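Local coordinates for protein glycinin A3B4 subunit (Glycine max, PDB 2D5F) that probably serves as a seed storage protein, an 11S globulin that assembles as a hexamer and is broken down to feed the germinating seedling, at residues B[15-20]-B[38-43]; B[160-165]-B[170-175]; B[212-217]-B[222-227]; B[329-334]-B[363-368]; B[343-348]-B[484-489]. One frame throughout, in Å; residues are numbered along the deposited sequence.

Overall arrangement
Contacts 1, 2 and 3 follow one another along the chain, whereas contacts 4 and 5 interleave: 343-348 falls between the two segments of contact 4. Contacts 1 and 4, with centres about 24 Å apart, make the seam between the two cupin regions, where 15-20 bonds to strand 421-424 and strand 332-334 extends the sheet of strand 121-125. Contact 2 lies about 18 Å from contact 1, centre to centre, on the first barrel. Contacts 3 and 5 occupy the two ends, their centres about 62 Å apart. Contacts 2 and 3 both reach the second subunit and contacts 4 and 5 the third, so the same bicupin framework carries two assembly surfaces.

Contact 1: B[15-20]-B[38-43]; sequences NALEPD and PELQCA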
# COMPACT_ATOMS: atom_id res chain seq x y z
N ASN B 15 -16.91 -12.70 33.76
CA ASN B 15 -18.33 -12.96 33.96
C ASN B 15 -19.14 -12.84 32.68
O ASN B 15 -18.80 -12.06 31.78
CB ASN B 15 -18.91 -11.99 34.99
CG ASN B 15 -18.63 -12.42 36.42
OD1 ASN B 15 -18.52 -11.59 37.31
ND2 ASN B 15 -18.53 -13.73 36.65
N ALA B 16 -20.20 -13.64 32.59
CA ALA B 16 -21.10 -13.59 31.45
C ALA B 16 -21.92 -12.35 31.78
O ALA B 16 -22.56 -12.31 32.83
CB ALA B 16 -21.98 -14.82 31.44
N LEU B 17 -21.90 -11.36 30.90
CA LEU B 17 -22.59 -10.10 31.16
C LEU B 17 -23.88 -9.85 30.37
O LEU B 17 -24.02 -10.27 29.22
CB LEU B 17 -21.63 -8.94 30.88
CG LEU B 17 -20.24 -9.01 31.53
CD1 LEU B 17 -19.34 -7.94 30.94
CD2 LEU B 17 -20.36 -8.83 33.04
N GLU B 18 -24.80 -9.13 31.01
CA GLU B 18 -26.08 -8.76 30.41
C GLU B 18 -26.24 -7.25 30.52
O GLU B 18 -25.53 -6.62 31.29
CB GLU B 18 -27.23 -9.48 31.12
CG GLU B 18 -27.34 -10.94 30.72
CD GLU B 18 -28.35 -11.71 31.54
OE1 GLU B 18 -29.51 -11.25 31.65
OE2 GLU B 18 -27.99 -12.77 32.06
N PRO B 19 -27.17 -6.66 29.76
CA PRO B 19 -27.37 -5.21 29.80
C PRO B 19 -27.55 -4.62 31.20
O PRO B 19 -28.23 -5.21 32.04
CB PRO B 19 -28.60 -5.01 28.92
CG PRO B 19 -28.46 -6.12 27.92
CD PRO B 19 -28.10 -7.28 28.80
N ASP B 20 -26.95 -3.46 31.43
CA ASP B 20 -27.03 -2.76 32.71
C ASP B 20 -27.99 -1.57 32.74
O ASP B 20 -28.56 -1.26 33.78
CB ASP B 20 -25.65 -2.24 33.13
CG ASP B 20 -24.62 -3.33 33.23
OD1 ASP B 20 -23.92 -3.59 32.23
OD2 ASP B 20 -24.52 -3.94 34.31
N PRO B 38 -14.79 -4.60 34.17
CA PRO B 38 -13.39 -4.87 33.86
C PRO B 38 -13.14 -5.67 32.58
O PRO B 38 -12.14 -5.45 31.90
CB PRO B 38 -12.87 -5.57 35.13
CG PRO B 38 -14.12 -5.97 35.89
CD PRO B 38 -15.09 -4.87 35.59
N GLU B 39 -14.04 -6.59 32.25
CA GLU B 39 -13.88 -7.40 31.04
C GLU B 39 -13.92 -6.52 29.79
O GLU B 39 -13.10 -6.67 28.88
CB GLU B 39 -14.98 -8.47 30.96
CG GLU B 39 -15.04 -9.40 32.17
CD GLU B 39 -15.97 -8.91 33.27
OE1 GLU B 39 -16.10 -7.69 33.48
OE2 GLU B 39 -16.57 -9.77 33.96
N LEU B 40 -14.89 -5.60 29.77
CA LEU B 40 -15.05 -4.69 28.64
C LEU B 40 -13.92 -3.66 28.57
O LEU B 40 -13.55 -3.22 27.48
CB LEU B 40 -16.42 -4.00 28.71
CG LEU B 40 -17.61 -4.96 28.54
CD1 LEU B 40 -18.93 -4.19 28.71
CD2 LEU B 40 -17.56 -5.62 27.16
N GLN B 41 -13.38 -3.27 29.72
CA GLN B 41 -12.29 -2.31 29.73
C GLN B 41 -11.05 -2.98 29.14
O GLN B 41 -10.27 -2.34 28.45
CB GLN B 41 -11.98 -1.83 31.15
CG GLN B 41 -13.11 -1.04 31.77
CD GLN B 41 -12.68 -0.30 33.01
OE1 GLN B 41 -12.24 -0.92 33.98
NE2 GLN B 41 -12.80 1.02 32.98
N CYS B 42 -10.89 -4.27 29.41
CA CYS B 42 -9.76 -5.01 28.88
C CYS B 42 -9.89 -5.10 27.35
O CYS B 42 -8.91 -4.94 26.62
CB CYS B 42 -9.69 -6.41 29.51
SG CYS B 42 -8.77 -7.63 28.52
N ALA B 43 -11.11 -5.33 26.88
CA ALA B 43 -11.38 -5.45 25.45
C ALA B 43 -11.39 -4.11 24.72
O ALA B 43 -11.22 -4.07 23.50
CB ALA B 43 -12.71 -6.17 25.24
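Asn15 and Glu39 make the nearest backbone approach, with their CA atoms 7.7 Å apart, where the irregular segment 15-20 passes the short helix 38-43 of this bicupin protein. Of all the residues here, Glu39 has the most surface buried by the contact. Its carboxylate points back at the N-terminal segment: Asn15 N donates to Glu39 OE2 over 3.0 Å, with an N-H...O angle of 154°, OE2 accepting through its anti lone pair, the one turned away from OE1. A bend at chi2 (91°) swings the carboxylate round to this amide instead of letting the chain run straight out from the helix. Leu17 supplies the apolar half. Both its methyls face the carboxylate from one side, CD2 lying 4.0 Å from Glu39 OE2 while CD1 comes within 4.1 Å of Glu39 OE1. Glu39 is buried, and the amide of Asn15 gives its OE2 a hydrogen-bond donor.

Both segments also rest on the second cupin region. Leu17 shares backbone hydrogen bonding with Leu421, and the side chains of Glu39 and Leu40 pack on Val423 of strand 421-424, so the helix covers the edge of that sheet. A disulfide between Cys42 and Cys9 ties the helix to the chain's beginning. The apolar contact closes where Leu17 and Leu40 meet tip to tip, CD1 of Leu17 standing 4.2 Å from CG of Leu40.

Contact 2: B[160-165]-B[170-175]; sequences PRVFYL and DIEHPE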
# COMPACT_ATOMS: atom_id res chain seq x y z
N PRO B 160 -18.00 5.97 25.58
CA PRO B 160 -18.85 5.83 24.39
C PRO B 160 -19.58 7.17 24.28
O PRO B 160 -19.86 7.82 25.29
CB PRO B 160 -19.78 4.67 24.77
CG PRO B 160 -19.84 4.74 26.26
CD PRO B 160 -18.42 5.03 26.64
N ARG B 161 -19.86 7.60 23.06
CA ARG B 161 -20.54 8.87 22.85
C ARG B 161 -21.46 8.77 21.65
O ARG B 161 -21.10 8.17 20.64
CB ARG B 161 -19.54 10.00 22.54
CG ARG B 161 -18.60 10.43 23.65
CD ARG B 161 -17.76 11.59 23.14
NE ARG B 161 -17.02 12.29 24.20
CZ ARG B 161 -15.98 11.79 24.85
NH1 ARG B 161 -15.38 12.51 25.79
NH2 ARG B 161 -15.53 10.58 24.56
N VAL B 162 -22.64 9.37 21.76
CA VAL B 162 -23.60 9.38 20.66
C VAL B 162 -24.05 10.81 20.39
O VAL B 162 -24.65 11.46 21.26
CB VAL B 162 -24.85 8.52 20.97
CG1 VAL B 162 -25.75 8.44 19.73
CG2 VAL B 162 -24.43 7.12 21.40
N PHE B 163 -23.74 11.31 19.20
CA PHE B 163 -24.12 12.67 18.82
C PHE B 163 -25.41 12.60 18.01
O PHE B 163 -25.39 12.17 16.85
CB PHE B 163 -23.02 13.34 17.99
CG PHE B 163 -21.74 13.59 18.75
CD1 PHE B 163 -20.90 12.53 19.11
CD2 PHE B 163 -21.38 14.88 19.12
CE1 PHE B 163 -19.73 12.77 19.83
CE2 PHE B 163 -20.21 15.13 19.83
CZ PHE B 163 -19.38 14.07 20.19
N TYR B 164 -26.53 13.01 18.59
CA TYR B 164 -27.79 12.98 17.85
C TYR B 164 -27.99 14.25 17.05
O TYR B 164 -27.74 15.35 17.55
CB TYR B 164 -28.99 12.75 18.79
CG TYR B 164 -29.25 11.30 19.09
CD1 TYR B 164 -28.74 10.71 20.25
CD2 TYR B 164 -29.93 10.49 18.18
CE1 TYR B 164 -28.92 9.34 20.50
CE2 TYR B 164 -30.11 9.13 18.42
CZ TYR B 164 -29.60 8.56 19.57
OH TYR B 164 -29.76 7.21 19.78
N LEU B 165 -28.42 14.09 15.81
CA LEU B 165 -28.68 15.23 14.94
C LEU B 165 -30.12 15.70 15.11
O LEU B 165 -30.48 16.80 14.69
CB LEU B 165 -28.42 14.84 13.48
CG LEU B 165 -26.95 14.75 13.07
CD1 LEU B 165 -26.81 13.93 11.81
CD2 LEU B 165 -26.39 16.14 12.88
N ASP B 170 -32.27 10.49 25.65
CA ASP B 170 -31.88 10.28 27.03
C ASP B 170 -30.47 9.71 26.90
O ASP B 170 -30.11 9.19 25.83
CB ASP B 170 -32.79 9.25 27.71
CG ASP B 170 -34.10 9.85 28.20
OD1 ASP B 170 -34.95 9.08 28.70
OD2 ASP B 170 -34.29 11.08 28.11
N ILE B 171 -29.66 9.80 27.95
CA ILE B 171 -28.30 9.28 27.91
C ILE B 171 -28.35 7.76 27.73
O ILE B 171 -29.09 7.07 28.43
CB ILE B 171 -27.55 9.59 29.22
CG1 ILE B 171 -27.53 11.11 29.45
CG2 ILE B 171 -26.11 9.07 29.13
CD1 ILE B 171 -26.76 11.88 28.41
N GLU B 172 -27.57 7.24 26.79
CA GLU B 172 -27.56 5.80 26.55
C GLU B 172 -26.49 5.09 27.37
O GLU B 172 -26.60 3.91 27.68
CB GLU B 172 -27.38 5.51 25.06
CG GLU B 172 -28.51 6.09 24.24
CD GLU B 172 -28.35 5.90 22.74
OE1 GLU B 172 -29.14 6.50 21.99
OE2 GLU B 172 -27.45 5.15 22.31
N HIS B 173 -25.44 5.83 27.72
CA HIS B 173 -24.35 5.28 28.52
C HIS B 173 -24.18 6.20 29.72
O HIS B 173 -23.29 7.04 29.76
CB HIS B 173 -23.06 5.22 27.68
CG HIS B 173 -23.24 4.52 26.37
ND1 HIS B 173 -23.67 5.16 25.23
CD2 HIS B 173 -23.11 3.21 26.04
CE1 HIS B 173 -23.80 4.28 24.26
NE2 HIS B 173 -23.47 3.09 24.72
N PRO B 174 -25.07 6.05 30.71
CA PRO B 174 -25.08 6.84 31.94
C PRO B 174 -23.79 6.79 32.75
O PRO B 174 -23.43 7.77 33.41
CB PRO B 174 -26.28 6.27 32.71
CG PRO B 174 -26.30 4.85 32.27
CD PRO B 174 -26.08 4.97 30.79
N GLU B 175 -23.10 5.66 32.69
CA GLU B 175 -21.86 5.54 33.44
C GLU B 175 -20.84 6.61 33.05
O GLU B 175 -19.90 6.87 33.80
CB GLU B 175 -21.24 4.15 33.24
CG GLU B 175 -20.54 3.92 31.91
CD GLU B 175 -21.46 3.44 30.80
OE1 GLU B 175 -20.93 2.98 29.77
OE2 GLU B 175 -22.70 3.52 30.96
O HOH W 1 -27.70 4.77 19.47
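Tyr164 and Glu172 come from opposite directions, the hydroxyl donating to Glu172 OE1. The modelled separation of Tyr164 OH and Glu172 OE1 is 2.4 Å, so short that its exact value is doubtful, although the pairing is supported by OE1 lying in the plane of the phenol ring, at its edge. The ring and carboxylate planes are 66° apart. One water completes a small cycle, donating to Tyr164 OH over 3.2 Å and to Glu172 OE2 over 2.9 Å. Glu172 reaches the hydroxyl because its chain is extended beyond CG (chi2 177°), and CG2 of Val162 lies across it, 3.7 Å from Glu172 OE2.

Next along the pair of segments, Pro160 covers one face of the His173 imidazole in a CH-pi contact: its CB stands 3.8 Å from the ring centroid and only 7° off the normal. Val162 CG2 approaches the edge of that ring.

Farther out, the segment 170-175 is held against strand 28-32, with Glu172 O accepting from Thr32 OG1 and the side chain of Glu172 touching Ile30. Tyr164 OH also hydrogen-bonds His58 NE2, and His58 lines the carbonate pocket of the first cupin barrel, so Tyr164 is a second-shell residue of the pocket and Glu172 stands behind it. A carboxylate this close, steadied by the water on OE2, might polarise the phenol that links it to His58, but the doubtful short distance leaves the proton's position uncertain.

Contact 3: B[212-217]-B[222-227]; sequences FLAQSF and DTAEKL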
# COMPACT_ATOMS: atom_id res chain seq x y z
N PHE B 212 -29.66 31.63 15.09
CA PHE B 212 -28.45 31.29 14.34
C PHE B 212 -28.71 30.14 13.37
O PHE B 212 -28.17 30.13 12.27
CB PHE B 212 -27.31 30.92 15.29
CG PHE B 212 -26.00 30.69 14.59
CD1 PHE B 212 -25.59 29.40 14.26
CD2 PHE B 212 -25.19 31.76 14.22
CE1 PHE B 212 -24.40 29.18 13.58
CE2 PHE B 212 -24.00 31.55 13.53
CZ PHE B 212 -23.60 30.25 13.21
N LEU B 213 -29.53 29.18 13.78
CA LEU B 213 -29.84 28.06 12.90
C LEU B 213 -30.63 28.63 11.73
O LEU B 213 -30.44 28.22 10.58
CB LEU B 213 -30.67 26.99 13.62
CG LEU B 213 -29.93 26.19 14.70
CD1 LEU B 213 -30.83 25.08 15.23
CD2 LEU B 213 -28.64 25.59 14.12
N ALA B 214 -31.51 29.58 12.02
CA ALA B 214 -32.33 30.20 10.99
C ALA B 214 -31.44 30.83 9.93
O ALA B 214 -31.67 30.64 8.73
CB ALA B 214 -33.25 31.26 11.62
N GLN B 215 -30.41 31.56 10.36
CA GLN B 215 -29.49 32.20 9.43
C GLN B 215 -28.59 31.17 8.74
O GLN B 215 -28.40 31.21 7.52
CB GLN B 215 -28.61 33.22 10.15
CG GLN B 215 -29.36 34.34 10.84
CD GLN B 215 -28.44 35.44 11.31
OE1 GLN B 215 -28.22 36.43 10.60
NE2 GLN B 215 -27.88 35.28 12.50
N SER B 216 -28.04 30.25 9.53
CA SER B 216 -27.15 29.21 9.02
C SER B 216 -27.77 28.41 7.89
O SER B 216 -27.16 28.21 6.84
CB SER B 216 -26.76 28.24 10.14
OG SER B 216 -26.02 28.89 11.16
N PHE B 217 -28.99 27.94 8.13
CA PHE B 217 -29.71 27.12 7.17
C PHE B 217 -30.63 27.90 6.22
O PHE B 217 -31.39 27.29 5.46
CB PHE B 217 -30.52 26.06 7.93
CG PHE B 217 -29.68 25.16 8.80
CD1 PHE B 217 -30.20 24.61 9.97
CD2 PHE B 217 -28.36 24.86 8.45
CE1 PHE B 217 -29.44 23.78 10.78
CE2 PHE B 217 -27.58 24.03 9.26
CZ PHE B 217 -28.12 23.48 10.42
N ASP B 222 -39.22 29.58 12.73
CA ASP B 222 -40.19 28.57 13.12
C ASP B 222 -39.59 27.20 12.82
O ASP B 222 -39.59 26.31 13.67
CB ASP B 222 -41.50 28.73 12.34
CG ASP B 222 -42.44 27.56 12.56
OD1 ASP B 222 -42.98 27.43 13.68
OD2 ASP B 222 -42.64 26.77 11.61
N THR B 223 -39.08 27.05 11.60
CA THR B 223 -38.45 25.80 11.18
C THR B 223 -37.22 25.54 12.05
O THR B 223 -37.02 24.43 12.53
CB THR B 223 -38.01 25.87 9.70
OG1 THR B 223 -39.16 26.07 8.87
CG2 THR B 223 -37.31 24.58 9.29
N ALA B 224 -36.42 26.58 12.27
CA ALA B 224 -35.21 26.47 13.07
C ALA B 224 -35.49 26.03 14.50
O ALA B 224 -34.71 25.27 15.08
CB ALA B 224 -34.46 27.80 13.06
N GLU B 225 -36.59 26.51 15.09
CA GLU B 225 -36.91 26.12 16.45
C GLU B 225 -37.23 24.63 16.49
O GLU B 225 -36.82 23.93 17.42
CB GLU B 225 -38.11 26.92 16.99
CG GLU B 225 -38.59 26.44 18.37
CD GLU B 225 -37.64 26.81 19.52
OE1 GLU B 225 -36.41 26.68 19.36
OE2 GLU B 225 -38.14 27.22 20.59
N LYS B 226 -37.95 24.14 15.49
CA LYS B 226 -38.30 22.73 15.44
C LYS B 226 -37.05 21.87 15.27
O LYS B 226 -37.01 20.72 15.70
CB LYS B 226 -39.29 22.45 14.31
CG LYS B 226 -40.71 22.89 14.64
CD LYS B 226 -41.70 22.34 13.64
CE LYS B 226 -43.12 22.44 14.18
NZ LYS B 226 -44.09 21.71 13.32
N LEU B 227 -36.03 22.45 14.64
CA LEU B 227 -34.78 21.73 14.43
C LEU B 227 -34.08 21.46 15.75
O LEU B 227 -33.19 20.61 15.83
CB LEU B 227 -33.86 22.53 13.51
CG LEU B 227 -34.24 22.55 12.03
CD1 LEU B 227 -33.20 23.34 11.25
CD2 LEU B 227 -34.34 21.13 11.49
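Ala224 packs on Leu213 and Ala214, and with Leu227 and Leu213 it contributes the largest buried areas of the contact. The small residues permit close backbones: the CA atoms of Ala214 and Ala224 are 5.2 Å apart. The methyl of Ala224 therefore presses onto the main chain of the first helix, its CB 3.6 Å from Ala214 N, and sits 3.9 Å from both Leu213 CB and Ala214 CB. Leu213 reaches along the second helix, its CD1 coming 4.3 Å from Leu227 CB. Leu227 in turn extends its other end to Phe217, where CD1 of Leu227 touches the ring edge 3.5 Å from CD1 of Phe217, lying near the ring plane.

No hydrogen bond crosses between the segments, so the helices are held here by apolar packing. Phe459 of the second subunit meets the Phe217 ring edge-to-face, and Lys226 NZ bonds to Asn472 O of that subunit. Helices 210-216 and 221-226 thus form a helical pair projecting from the first barrel towards the second subunit, after strand 163-164 and before strand 237-239 in the chain.

Contact 4: B[329-334]-B[363-368]; sequences MKLHEN and RQFGLS
Lys330 NZ is gripped twice within its own segment: it donates to His332 O over 2.8 Å, nearly along the C=O axis, and forms a salt bridge with Glu333 OE1, which it meets from above the carboxylate plane, at a modelled 2.5 Å that is doubtfully short. Glu333 has a second partner in Arg340. These bonds tie down the chain beside strand 332-334, while Met329 and Leu331 carry the contact with Phe365 of 363-368.

Both apolar side chains come to the rim of the Phe365 ring. Met329 SD lies 4.2 Å from Phe365 CZ and 5.5 Å from the ring centroid, 79° off the normal: an edge-on Met-aromatic contact. With chi1 and chi2 both near 180°, its chain runs extended as far as SD. Leu331 CD2 meets the same rim 4.3 Å from Phe365 CE2, and Phe365 also packs on Val124. Since Leu331 and Glu333 share backbone bonds with Val124 and Val122, the contact belongs to a bicupin seam, where strand 332-334 adds to the first barrel's sheet and the short, weakly bonded helix 362-365 precedes strand 368-374 of the second.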
# COMPACT_ATOMS: atom_id res chain seq x y z
N MET B 329 -19.64 2.99 -0.42
CA MET B 329 -18.89 2.07 0.45
C MET B 329 -19.84 0.96 0.93
O MET B 329 -20.86 1.26 1.57
CB MET B 329 -18.33 2.88 1.65
CG MET B 329 -17.45 2.14 2.66
SD MET B 329 -16.95 3.19 4.12
CE MET B 329 -15.27 3.65 3.68
N LYS B 330 -19.53 -0.30 0.62
CA LYS B 330 -20.38 -1.42 1.04
C LYS B 330 -20.28 -1.51 2.55
O LYS B 330 -19.18 -1.68 3.09
CB LYS B 330 -19.89 -2.73 0.42
CG LYS B 330 -20.82 -3.91 0.66
CD LYS B 330 -20.17 -5.20 0.17
CE LYS B 330 -21.19 -6.22 -0.32
NZ LYS B 330 -22.09 -6.74 0.74
N LEU B 331 -21.41 -1.41 3.23
CA LEU B 331 -21.39 -1.44 4.68
C LEU B 331 -22.29 -2.45 5.36
O LEU B 331 -22.72 -2.27 6.50
CB LEU B 331 -21.70 -0.04 5.21
CG LEU B 331 -20.59 0.99 4.98
CD1 LEU B 331 -21.07 2.38 5.38
CD2 LEU B 331 -19.36 0.60 5.77
N HIS B 332 -22.58 -3.54 4.65
CA HIS B 332 -23.41 -4.58 5.22
C HIS B 332 -23.17 -5.89 4.48
O HIS B 332 -22.91 -5.90 3.27
CB HIS B 332 -24.88 -4.16 5.20
CG HIS B 332 -25.72 -4.91 4.22
ND1 HIS B 332 -26.75 -5.74 4.61
CD2 HIS B 332 -25.68 -4.97 2.87
CE1 HIS B 332 -27.31 -6.28 3.54
NE2 HIS B 332 -26.68 -5.83 2.47
N GLU B 333 -23.25 -6.99 5.22
CA GLU B 333 -23.02 -8.31 4.66
C GLU B 333 -23.73 -9.34 5.53
O GLU B 333 -23.76 -9.20 6.76
CB GLU B 333 -21.52 -8.60 4.67
CG GLU B 333 -21.09 -9.79 3.83
CD GLU B 333 -21.18 -9.50 2.35
OE1 GLU B 333 -20.67 -8.44 1.93
OE2 GLU B 333 -21.75 -10.32 1.60
N ASN B 334 -24.31 -10.37 4.92
CA ASN B 334 -24.94 -11.40 5.71
C ASN B 334 -23.82 -12.24 6.29
O ASN B 334 -22.83 -12.49 5.61
CB ASN B 334 -25.82 -12.32 4.87
CG ASN B 334 -26.43 -13.43 5.70
OD1 ASN B 334 -27.45 -13.23 6.38
ND2 ASN B 334 -25.80 -14.60 5.68
N ARG B 363 -11.11 -2.79 6.83
CA ARG B 363 -9.67 -2.58 6.92
C ARG B 363 -9.34 -1.30 7.70
O ARG B 363 -8.42 -1.28 8.51
CB ARG B 363 -9.06 -2.52 5.53
CG ARG B 363 -7.55 -2.62 5.53
CD ARG B 363 -7.05 -3.14 4.19
NE ARG B 363 -5.80 -3.86 4.35
CZ ARG B 363 -4.65 -3.31 4.72
NH1 ARG B 363 -4.59 -2.01 4.98
NH2 ARG B 363 -3.56 -4.05 4.86
N GLN B 364 -10.09 -0.24 7.46
CA GLN B 364 -9.84 1.01 8.18
C GLN B 364 -10.47 1.07 9.57
O GLN B 364 -10.10 1.91 10.38
CB GLN B 364 -10.33 2.21 7.36
CG GLN B 364 -9.54 2.45 6.09
CD GLN B 364 -8.03 2.50 6.32
OE1 GLN B 364 -7.40 1.47 6.57
NE2 GLN B 364 -7.46 3.70 6.25
N PHE B 365 -11.42 0.17 9.85
CA PHE B 365 -12.09 0.19 11.15
C PHE B 365 -11.57 -0.79 12.19
O PHE B 365 -12.01 -0.77 13.34
CB PHE B 365 -13.59 -0.03 10.95
CG PHE B 365 -14.19 0.85 9.89
CD1 PHE B 365 -13.78 2.18 9.75
CD2 PHE B 365 -15.15 0.36 9.02
CE1 PHE B 365 -14.33 3.00 8.77
CE2 PHE B 365 -15.71 1.17 8.03
CZ PHE B 365 -15.30 2.50 7.90
N GLY B 366 -10.64 -1.65 11.80
CA GLY B 366 -10.07 -2.61 12.73
C GLY B 366 -11.04 -3.58 13.39
O GLY B 366 -10.91 -3.91 14.57
N LEU B 367 -12.02 -4.06 12.62
CA LEU B 367 -13.00 -4.99 13.17
C LEU B 367 -13.33 -6.13 12.23
O LEU B 367 -13.30 -5.98 11.01
CB LEU B 367 -14.29 -4.26 13.51
CG LEU B 367 -14.32 -3.36 14.75
CD1 LEU B 367 -15.57 -2.51 14.71
CD2 LEU B 367 -14.28 -4.22 16.01
N SER B 368 -13.65 -7.28 12.81
CA SER B 368 -14.06 -8.45 12.05
C SER B 368 -14.97 -9.27 12.95
O SER B 368 -15.19 -8.91 14.11
CB SER B 368 -12.85 -9.28 11.59
OG SER B 368 -12.05 -9.66 12.69

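Contact 5: B[343-348]-B[484-489]; sequences FYNPKA and QGNSGP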
# COMPACT_ATOMS: atom_id res chain seq x y z
N PHE B 343 -16.12 -23.06 7.65
CA PHE B 343 -15.72 -24.34 8.26
C PHE B 343 -17.04 -25.07 8.47
O PHE B 343 -18.03 -24.46 8.88
CB PHE B 343 -15.06 -24.14 9.63
CG PHE B 343 -13.73 -23.44 9.59
CD1 PHE B 343 -13.67 -22.06 9.40
CD2 PHE B 343 -12.56 -24.15 9.80
CE1 PHE B 343 -12.44 -21.40 9.42
CE2 PHE B 343 -11.32 -23.50 9.82
CZ PHE B 343 -11.26 -22.12 9.64
N TYR B 344 -17.07 -26.37 8.20
CA TYR B 344 -18.32 -27.11 8.37
C TYR B 344 -18.14 -28.61 8.57
O TYR B 344 -17.36 -29.26 7.86
CB TYR B 344 -19.24 -26.86 7.17
CG TYR B 344 -20.55 -27.63 7.21
CD1 TYR B 344 -20.87 -28.54 6.20
CD2 TYR B 344 -21.47 -27.43 8.25
CE1 TYR B 344 -22.07 -29.24 6.22
CE2 TYR B 344 -22.68 -28.13 8.28
CZ TYR B 344 -22.97 -29.03 7.26
OH TYR B 344 -24.16 -29.73 7.27
N ASN B 345 -18.86 -29.14 9.56
CA ASN B 345 -18.88 -30.56 9.91
C ASN B 345 -20.36 -30.81 10.20
O ASN B 345 -20.87 -30.41 11.25
CB ASN B 345 -18.06 -30.82 11.18
CG ASN B 345 -18.13 -32.28 11.62
OD1 ASN B 345 -19.15 -32.94 11.47
ND2 ASN B 345 -17.03 -32.77 12.18
N PRO B 346 -21.07 -31.49 9.28
CA PRO B 346 -22.50 -31.78 9.45
C PRO B 346 -22.94 -32.30 10.81
O PRO B 346 -24.09 -32.13 11.19
CB PRO B 346 -22.78 -32.77 8.31
CG PRO B 346 -21.46 -33.47 8.14
CD PRO B 346 -20.49 -32.31 8.21
N LYS B 347 -22.03 -32.92 11.55
CA LYS B 347 -22.38 -33.47 12.85
C LYS B 347 -21.89 -32.66 14.05
O LYS B 347 -22.08 -33.09 15.20
CB LYS B 347 -21.87 -34.91 12.95
CG LYS B 347 -22.30 -35.79 11.79
CD LYS B 347 -21.73 -37.20 11.92
CE LYS B 347 -22.00 -38.02 10.66
NZ LYS B 347 -23.46 -38.14 10.38
N ALA B 348 -21.26 -31.51 13.80
CA ALA B 348 -20.74 -30.67 14.88
C ALA B 348 -21.20 -29.21 14.83
O ALA B 348 -21.58 -28.63 15.84
CB ALA B 348 -19.22 -30.74 14.91
N GLN B 484 -5.37 -39.20 13.78
CA GLN B 484 -6.69 -39.79 13.93
C GLN B 484 -7.79 -38.80 14.29
O GLN B 484 -7.56 -37.81 14.98
CB GLN B 484 -6.65 -40.92 14.97
CG GLN B 484 -5.76 -42.09 14.56
CD GLN B 484 -5.85 -43.28 15.50
OE1 GLN B 484 -5.16 -44.29 15.32
NE2 GLN B 484 -6.71 -43.18 16.51
N GLY B 485 -9.00 -39.08 13.80
CA GLY B 485 -10.14 -38.22 14.06
C GLY B 485 -10.35 -37.16 13.00
O GLY B 485 -9.50 -36.98 12.13
N ASN B 486 -11.50 -36.49 13.05
CA ASN B 486 -11.79 -35.43 12.10
C ASN B 486 -10.66 -34.41 12.19
O ASN B 486 -10.04 -34.26 13.24
CB ASN B 486 -13.15 -34.78 12.41
CG ASN B 486 -13.38 -34.58 13.90
OD1 ASN B 486 -14.50 -34.31 14.34
ND2 ASN B 486 -12.32 -34.70 14.69
N SER B 487 -10.39 -33.72 11.09
CA SER B 487 -9.30 -32.76 11.05
C SER B 487 -9.59 -31.33 11.53
O SER B 487 -8.74 -30.71 12.18
CB SER B 487 -8.75 -32.70 9.62
OG SER B 487 -7.55 -31.96 9.56
N GLY B 488 -10.78 -30.82 11.23
CA GLY B 488 -11.13 -29.47 11.62
C GLY B 488 -11.32 -29.13 13.09
O GLY B 488 -11.17 -29.99 13.96
N PRO B 489 -11.65 -27.87 13.39
CA PRO B 489 -11.88 -27.35 14.74
C PRO B 489 -13.25 -27.72 15.31
O PRO B 489 -13.49 -27.60 16.51
CB PRO B 489 -11.74 -25.84 14.55
CG PRO B 489 -12.31 -25.62 13.19
CD PRO B 489 -11.71 -26.77 12.39
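An Asx turn at Asn345, in the connection between strands 343-345 and 349-354, faces the C-terminal segment 484-489, whose Asn486 meets Asn345 and whose Pro489 meets Phe343. Asn345 OD1 accepts from Lys347 N over 2.9 Å at an N-H...O angle of 152°, the donor tilted 20° from the carbonyl plane. The tight return of the chain is completed by Ala348 N donating to Asn345 O over 2.8 Å. With chi1 at 177°, CG of Asn345 stands opposite the backbone N; OD1 then folds back over the turn and ND2 is directed across the contact, where it makes a weak hydrogen bond to Leu490 O. The side chains of Asn345 and Asn486 cross at about a right angle, their amide planes 83° apart.

Two residues earlier, Phe343 packs obliquely on the Pro489 ring: its CD2 lies 3.7 Å from Pro489 CG and 3.8 Å from Pro489 CD, the side chains again crossing nearly perpendicularly. Phe343 and Pro489 both also rest on Ile351.

Outside the pair, Lys456 NZ bonds to the carbonyls of Asn486 and Gly488, while Glu90 of the third subunit accepts from Ser487 N and Gly488 N, so this segment is also part of a subunit interface. Within the chain, strand 343-345 edges one sheet and the residues after Pro489 enter strand 490-491 of the other, so the two sheets of the C-terminal cupin barrel meet here.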